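Local coordinates for fatty acyl CoA synthetase FADD13 (FATTY-ACYL-CoA SYNTHETASE) (Mycobacterium tuberculosis, PDB 3R44), which belongs to the ANL superfamily of AMP-binding enzymes, with a large AMP-binding region followed by a smaller C-terminal domain, at residues D170-I175 with V189-S194. Residues are numbered along the deposited sequence; the frame is centred on the assembly and turned at random.
Sequences DDNLFI and VHTHES. With HIS (histidine), chain B.
The first torsions set Phe-174 and His-190 side by side. In Phe-174, CG sits between the backbone N and the carbonyl carbon (chi1 72°). In His-190, CG lies anti to the carbonyl carbon (chi1 -77°). His-190 CB rests over one face of the phenyl ring, 3.5 Å from Phe-174 CZ, a CH-pi contact. The rings stay oblique to each other. Strands 172-178 and 186-191 form an antiparallel hairpin interrupted by a classic beta bulge. His-190 O accepts from Leu-173 N (2.8 Å) and Phe-174 N (3.1 Å). The first donor lies in the carbonyl plane, the second above it. His-190 N returns a bond to Phe-174 O at 2.8 Å. On the other face of the sheet Ile-175 CG1 packs against Val-189 CG2. Thr-191 is the N-cap of helix 192-205 and forms a capping box with Ser-194: Ser-194 N donates to Thr-191 OG1, and Thr-191 N to Ser-194 OG (2.9 Å, N-H...acceptor angle 173°). Leu-173 CD1 covers a face of the His-192 ring, and one water bridges His-192 NE2 and Asn-172 O. His-192 ND1 accepts from the backbone N of Ile-18. His-192 and Glu-193 line the pocket of the bound histidine. Ser-194 OG bonds His-190 ND1 at 2.9 Å, and His-190 NE2 donates to Thr-318 O. Partners at both nitrogens should fix the rotation of this buried imidazole, and Ser-194 OG links it to the N-cap.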
ATOM      1  N   ASP A 170      -7.102   8.338 -19.576  1.00 18.91           N
ATOM      2  CA  ASP A 170      -5.677   8.238 -19.424  1.00 21.62           C
ATOM      3  C   ASP A 170      -5.031   9.531 -18.908  1.00 19.08           C
ATOM      4  O   ASP A 170      -3.826   9.592 -18.778  1.00 20.71           O
ATOM      5  CB  ASP A 170      -5.078   7.890 -20.804  1.00 23.75           C
ATOM      6  CG  ASP A 170      -3.608   7.618 -20.743  1.00 31.30           C
ATOM      7  OD1 ASP A 170      -3.198   6.872 -19.824  1.00 38.85           O
ATOM      8  OD2 ASP A 170      -2.855   8.133 -21.624  1.00 38.38           O
ATOM      9  N   ASP A 171      -5.801  10.574 -18.619  1.00 17.52           N
ATOM     10  CA  ASP A 171      -5.250  11.727 -17.945  1.00 15.58           C
ATOM     11  C   ASP A 171      -4.690  11.401 -16.537  1.00 15.30           C
ATOM     12  O   ASP A 171      -5.302  10.658 -15.764  1.00 13.57           O
ATOM     13  CB  ASP A 171      -6.285  12.851 -17.864  1.00 15.06           C
ATOM     14  CG  ASP A 171      -6.608  13.432 -19.233  1.00 20.03           C
ATOM     15  OD1 ASP A 171      -5.767  13.293 -20.152  1.00 20.85           O
ATOM     16  OD2 ASP A 171      -7.686  14.019 -19.358  1.00 18.49           O
ATOM     17  N   ASN A 172      -3.537  11.983 -16.216  1.00 14.67           N
ATOM     18  CA  ASN A 172      -2.970  11.812 -14.899  1.00 13.09           C
ATOM     19  C   ASN A 172      -3.901  12.251 -13.811  1.00 11.77           C
ATOM     20  O   ASN A 172      -4.574  13.288 -13.941  1.00 13.35           O
ATOM     21  CB  ASN A 172      -1.688  12.583 -14.679  1.00 13.94           C
ATOM     22  CG  ASN A 172      -0.607  12.185 -15.596  1.00 16.21           C
ATOM     23  OD1 ASN A 172      -0.655  11.097 -16.163  1.00 16.63           O
ATOM     24  ND2 ASN A 172       0.387  13.078 -15.770  1.00 16.54           N
ATOM     25  N   LEU A 173      -3.880  11.504 -12.714  1.00 10.92           N
ATOM     26  CA  LEU A 173      -4.730  11.753 -11.563  1.00 11.58           C
ATOM     27  C   LEU A 173      -3.945  11.851 -10.246  1.00 10.80           C
ATOM     28  O   LEU A 173      -4.294  12.642  -9.374  1.00 10.80           O
ATOM     29  CB  LEU A 173      -5.801  10.640 -11.422  1.00 11.04           C
ATOM     30  CG  LEU A 173      -6.749  10.704 -10.206  1.00 13.32           C
ATOM     31  CD1 LEU A 173      -7.410  12.093 -10.059  1.00 10.51           C
ATOM     32  CD2 LEU A 173      -7.820   9.615 -10.190  1.00 14.88           C
ATOM     33  N   PHE A 174      -3.006  10.958 -10.015  1.00 11.45           N
ATOM     34  CA  PHE A 174      -2.197  11.099  -8.801  1.00 12.37           C
ATOM     35  C   PHE A 174      -0.795  10.617  -9.006  1.00 12.70           C
ATOM     36  O   PHE A 174      -0.557   9.793  -9.927  1.00 12.08           O
ATOM     37  CB  PHE A 174      -2.888  10.563  -7.540  1.00 14.96           C
ATOM     38  CG  PHE A 174      -3.003   9.079  -7.452  1.00 13.24           C
ATOM     39  CD1 PHE A 174      -1.961   8.334  -6.920  1.00 17.88           C
ATOM     40  CD2 PHE A 174      -4.166   8.434  -7.791  1.00 20.42           C
ATOM     41  CE1 PHE A 174      -2.030   6.909  -6.817  1.00 19.46           C
ATOM     42  CE2 PHE A 174      -4.265   7.036  -7.666  1.00 19.62           C
ATOM     43  CZ  PHE A 174      -3.203   6.274  -7.162  1.00 18.96           C
ATOM     44  N   ILE A 175       0.110  11.106  -8.150  1.00 11.89           N
ATOM     45  CA  ILE A 175       1.465  10.585  -8.095  1.00 12.54           C
ATOM     46  C   ILE A 175       1.737  10.167  -6.673  1.00 12.64           C
ATOM     47  O   ILE A 175       1.608  10.961  -5.756  1.00 13.96           O
ATOM     48  CB  ILE A 175       2.533  11.611  -8.513  1.00 13.45           C
ATOM     49  CG1 ILE A 175       2.281  12.231  -9.879  1.00 13.40           C
ATOM     50  CG2 ILE A 175       3.906  10.951  -8.559  1.00 14.63           C
ATOM     51  CD1 ILE A 175       2.958  13.566 -10.124  1.00 16.84           C
ATOM     52  N   VAL A 189       2.824   7.302 -11.307  1.00 11.26           N
ATOM     53  CA  VAL A 189       1.740   8.095 -11.887  1.00 11.46           C
ATOM     54  C   VAL A 189       0.545   7.202 -12.171  1.00 11.46           C
ATOM     55  O   VAL A 189       0.661   6.266 -12.950  1.00 11.79           O
ATOM     56  CB  VAL A 189       2.155   8.826 -13.208  1.00 12.67           C
ATOM     57  CG1 VAL A 189       0.963   9.677 -13.751  1.00 14.73           C
ATOM     58  CG2 VAL A 189       3.449   9.664 -12.946  1.00 13.07           C
ATOM     59  N   HIS A 190      -0.576   7.470 -11.518  1.00 10.26           N
ATOM     60  CA  HIS A 190      -1.852   6.824 -11.856  1.00 11.34           C
ATOM     61  C   HIS A 190      -2.815   7.799 -12.535  1.00 12.39           C
ATOM     62  O   HIS A 190      -2.714   8.995 -12.387  1.00 12.35           O
ATOM     63  CB  HIS A 190      -2.483   6.143 -10.632  1.00 10.14           C
ATOM     64  CG  HIS A 190      -1.824   4.843 -10.278  1.00 12.60           C
ATOM     65  ND1 HIS A 190      -2.013   3.693 -11.019  1.00 15.38           N
ATOM     66  CD2 HIS A 190      -0.881   4.540  -9.346  1.00 12.64           C
ATOM     67  CE1 HIS A 190      -1.233   2.743 -10.547  1.00 14.84           C
ATOM     68  NE2 HIS A 190      -0.543   3.224  -9.524  1.00 13.97           N
ATOM     69  N   THR A 191      -3.765   7.235 -13.253  1.00 13.35           N
ATOM     70  CA  THR A 191      -4.696   7.967 -14.073  1.00 12.71           C
ATOM     71  C   THR A 191      -6.133   7.655 -13.602  1.00 11.56           C
ATOM     72  O   THR A 191      -6.366   6.848 -12.655  1.00 12.57           O
ATOM     73  CB  THR A 191      -4.571   7.532 -15.529  1.00 13.90           C
ATOM     74  OG1 THR A 191      -4.867   6.115 -15.604  1.00 15.33           O
ATOM     75  CG2 THR A 191      -3.148   7.906 -16.106  1.00 14.23           C
ATOM     76  N   HIS A 192      -7.096   8.384 -14.174  1.00 10.95           N
ATOM     77  CA  HIS A 192      -8.491   8.143 -13.863  1.00 11.92           C
ATOM     78  C   HIS A 192      -8.781   6.671 -14.263  1.00 12.76           C
ATOM     79  O   HIS A 192      -9.473   5.951 -13.558  1.00 13.69           O
ATOM     80  CB  HIS A 192      -9.442   9.085 -14.597  1.00 11.00           C
ATOM     81  CG  HIS A 192      -9.354  10.513 -14.144  1.00 14.05           C
ATOM     82  ND1 HIS A 192     -10.293  11.109 -13.324  1.00 11.77           N
ATOM     83  CD2 HIS A 192      -8.348  11.408 -14.270  1.00 14.52           C
ATOM     84  CE1 HIS A 192      -9.904  12.342 -13.038  1.00 15.78           C
ATOM     85  NE2 HIS A 192      -8.746  12.568 -13.636  1.00 12.06           N
ATOM     86  N   GLU A 193      -8.248   6.236 -15.386  1.00 13.17           N
ATOM     87  CA  GLU A 193      -8.460   4.876 -15.861  1.00 15.54           C
ATOM     88  C   GLU A 193      -7.881   3.838 -14.926  1.00 15.16           C
ATOM     89  O   GLU A 193      -8.539   2.846 -14.666  1.00 13.77           O
ATOM     90  CB  GLU A 193      -7.868   4.676 -17.265  1.00 17.42           C
ATOM     91  CG  GLU A 193      -7.772   3.215 -17.727  1.00 22.92           C
ATOM     92  CD  GLU A 193      -7.223   3.097 -19.166  1.00 31.02           C
ATOM     93  OE1 GLU A 193      -6.001   3.255 -19.347  1.00 36.24           O
ATOM     94  OE2 GLU A 193      -8.001   2.901 -20.121  1.00 35.04           O
ATOM     95  N   SER A 194      -6.638   4.029 -14.461  1.00 14.10           N
ATOM     96  CA  SER A 194      -6.034   3.006 -13.584  1.00 13.12           C
ATOM     97  C   SER A 194      -6.709   2.897 -12.238  1.00 13.30           C
ATOM     98  O   SER A 194      -6.902   1.838 -11.702  1.00 11.25           O
ATOM     99  CB  SER A 194      -4.476   3.148 -13.570  1.00 14.05           C
ATOM    100  OG  SER A 194      -4.031   4.365 -12.953  1.00 14.86           O
TER
HETATM  101  N   HIS B 504     -13.428   2.697 -18.741  1.00 43.40           N
HETATM  102  CA  HIS B 504     -13.294   4.031 -18.108  1.00 41.21           C
HETATM  103  C   HIS B 504     -11.880   4.236 -17.612  1.00 42.49           C
HETATM  104  O   HIS B 504     -11.133   5.151 -17.971  1.00 42.23           O
HETATM  105  CB  HIS B 504     -14.325   4.142 -16.965  1.00 41.03           C
HETATM  106  CG  HIS B 504     -14.036   5.200 -15.952  1.00 34.26           C
HETATM  107  ND1 HIS B 504     -15.037   5.740 -15.161  1.00 29.97           N
HETATM  108  CD2 HIS B 504     -12.879   5.823 -15.584  1.00 28.87           C
HETATM  109  CE1 HIS B 504     -14.502   6.641 -14.345  1.00 26.81           C
HETATM  110  NE2 HIS B 504     -13.197   6.701 -14.575  1.00 25.01           N
HETATM  111  OXT HIS B 504     -11.428   3.441 -16.793  1.00 44.43           O
HETATM  112  O   HOH W   1      -4.200   4.643 -17.770  1.00 15.68           O
HETATM  113  O   HOH W   2      -6.869  14.484 -12.955  1.00  4.48           O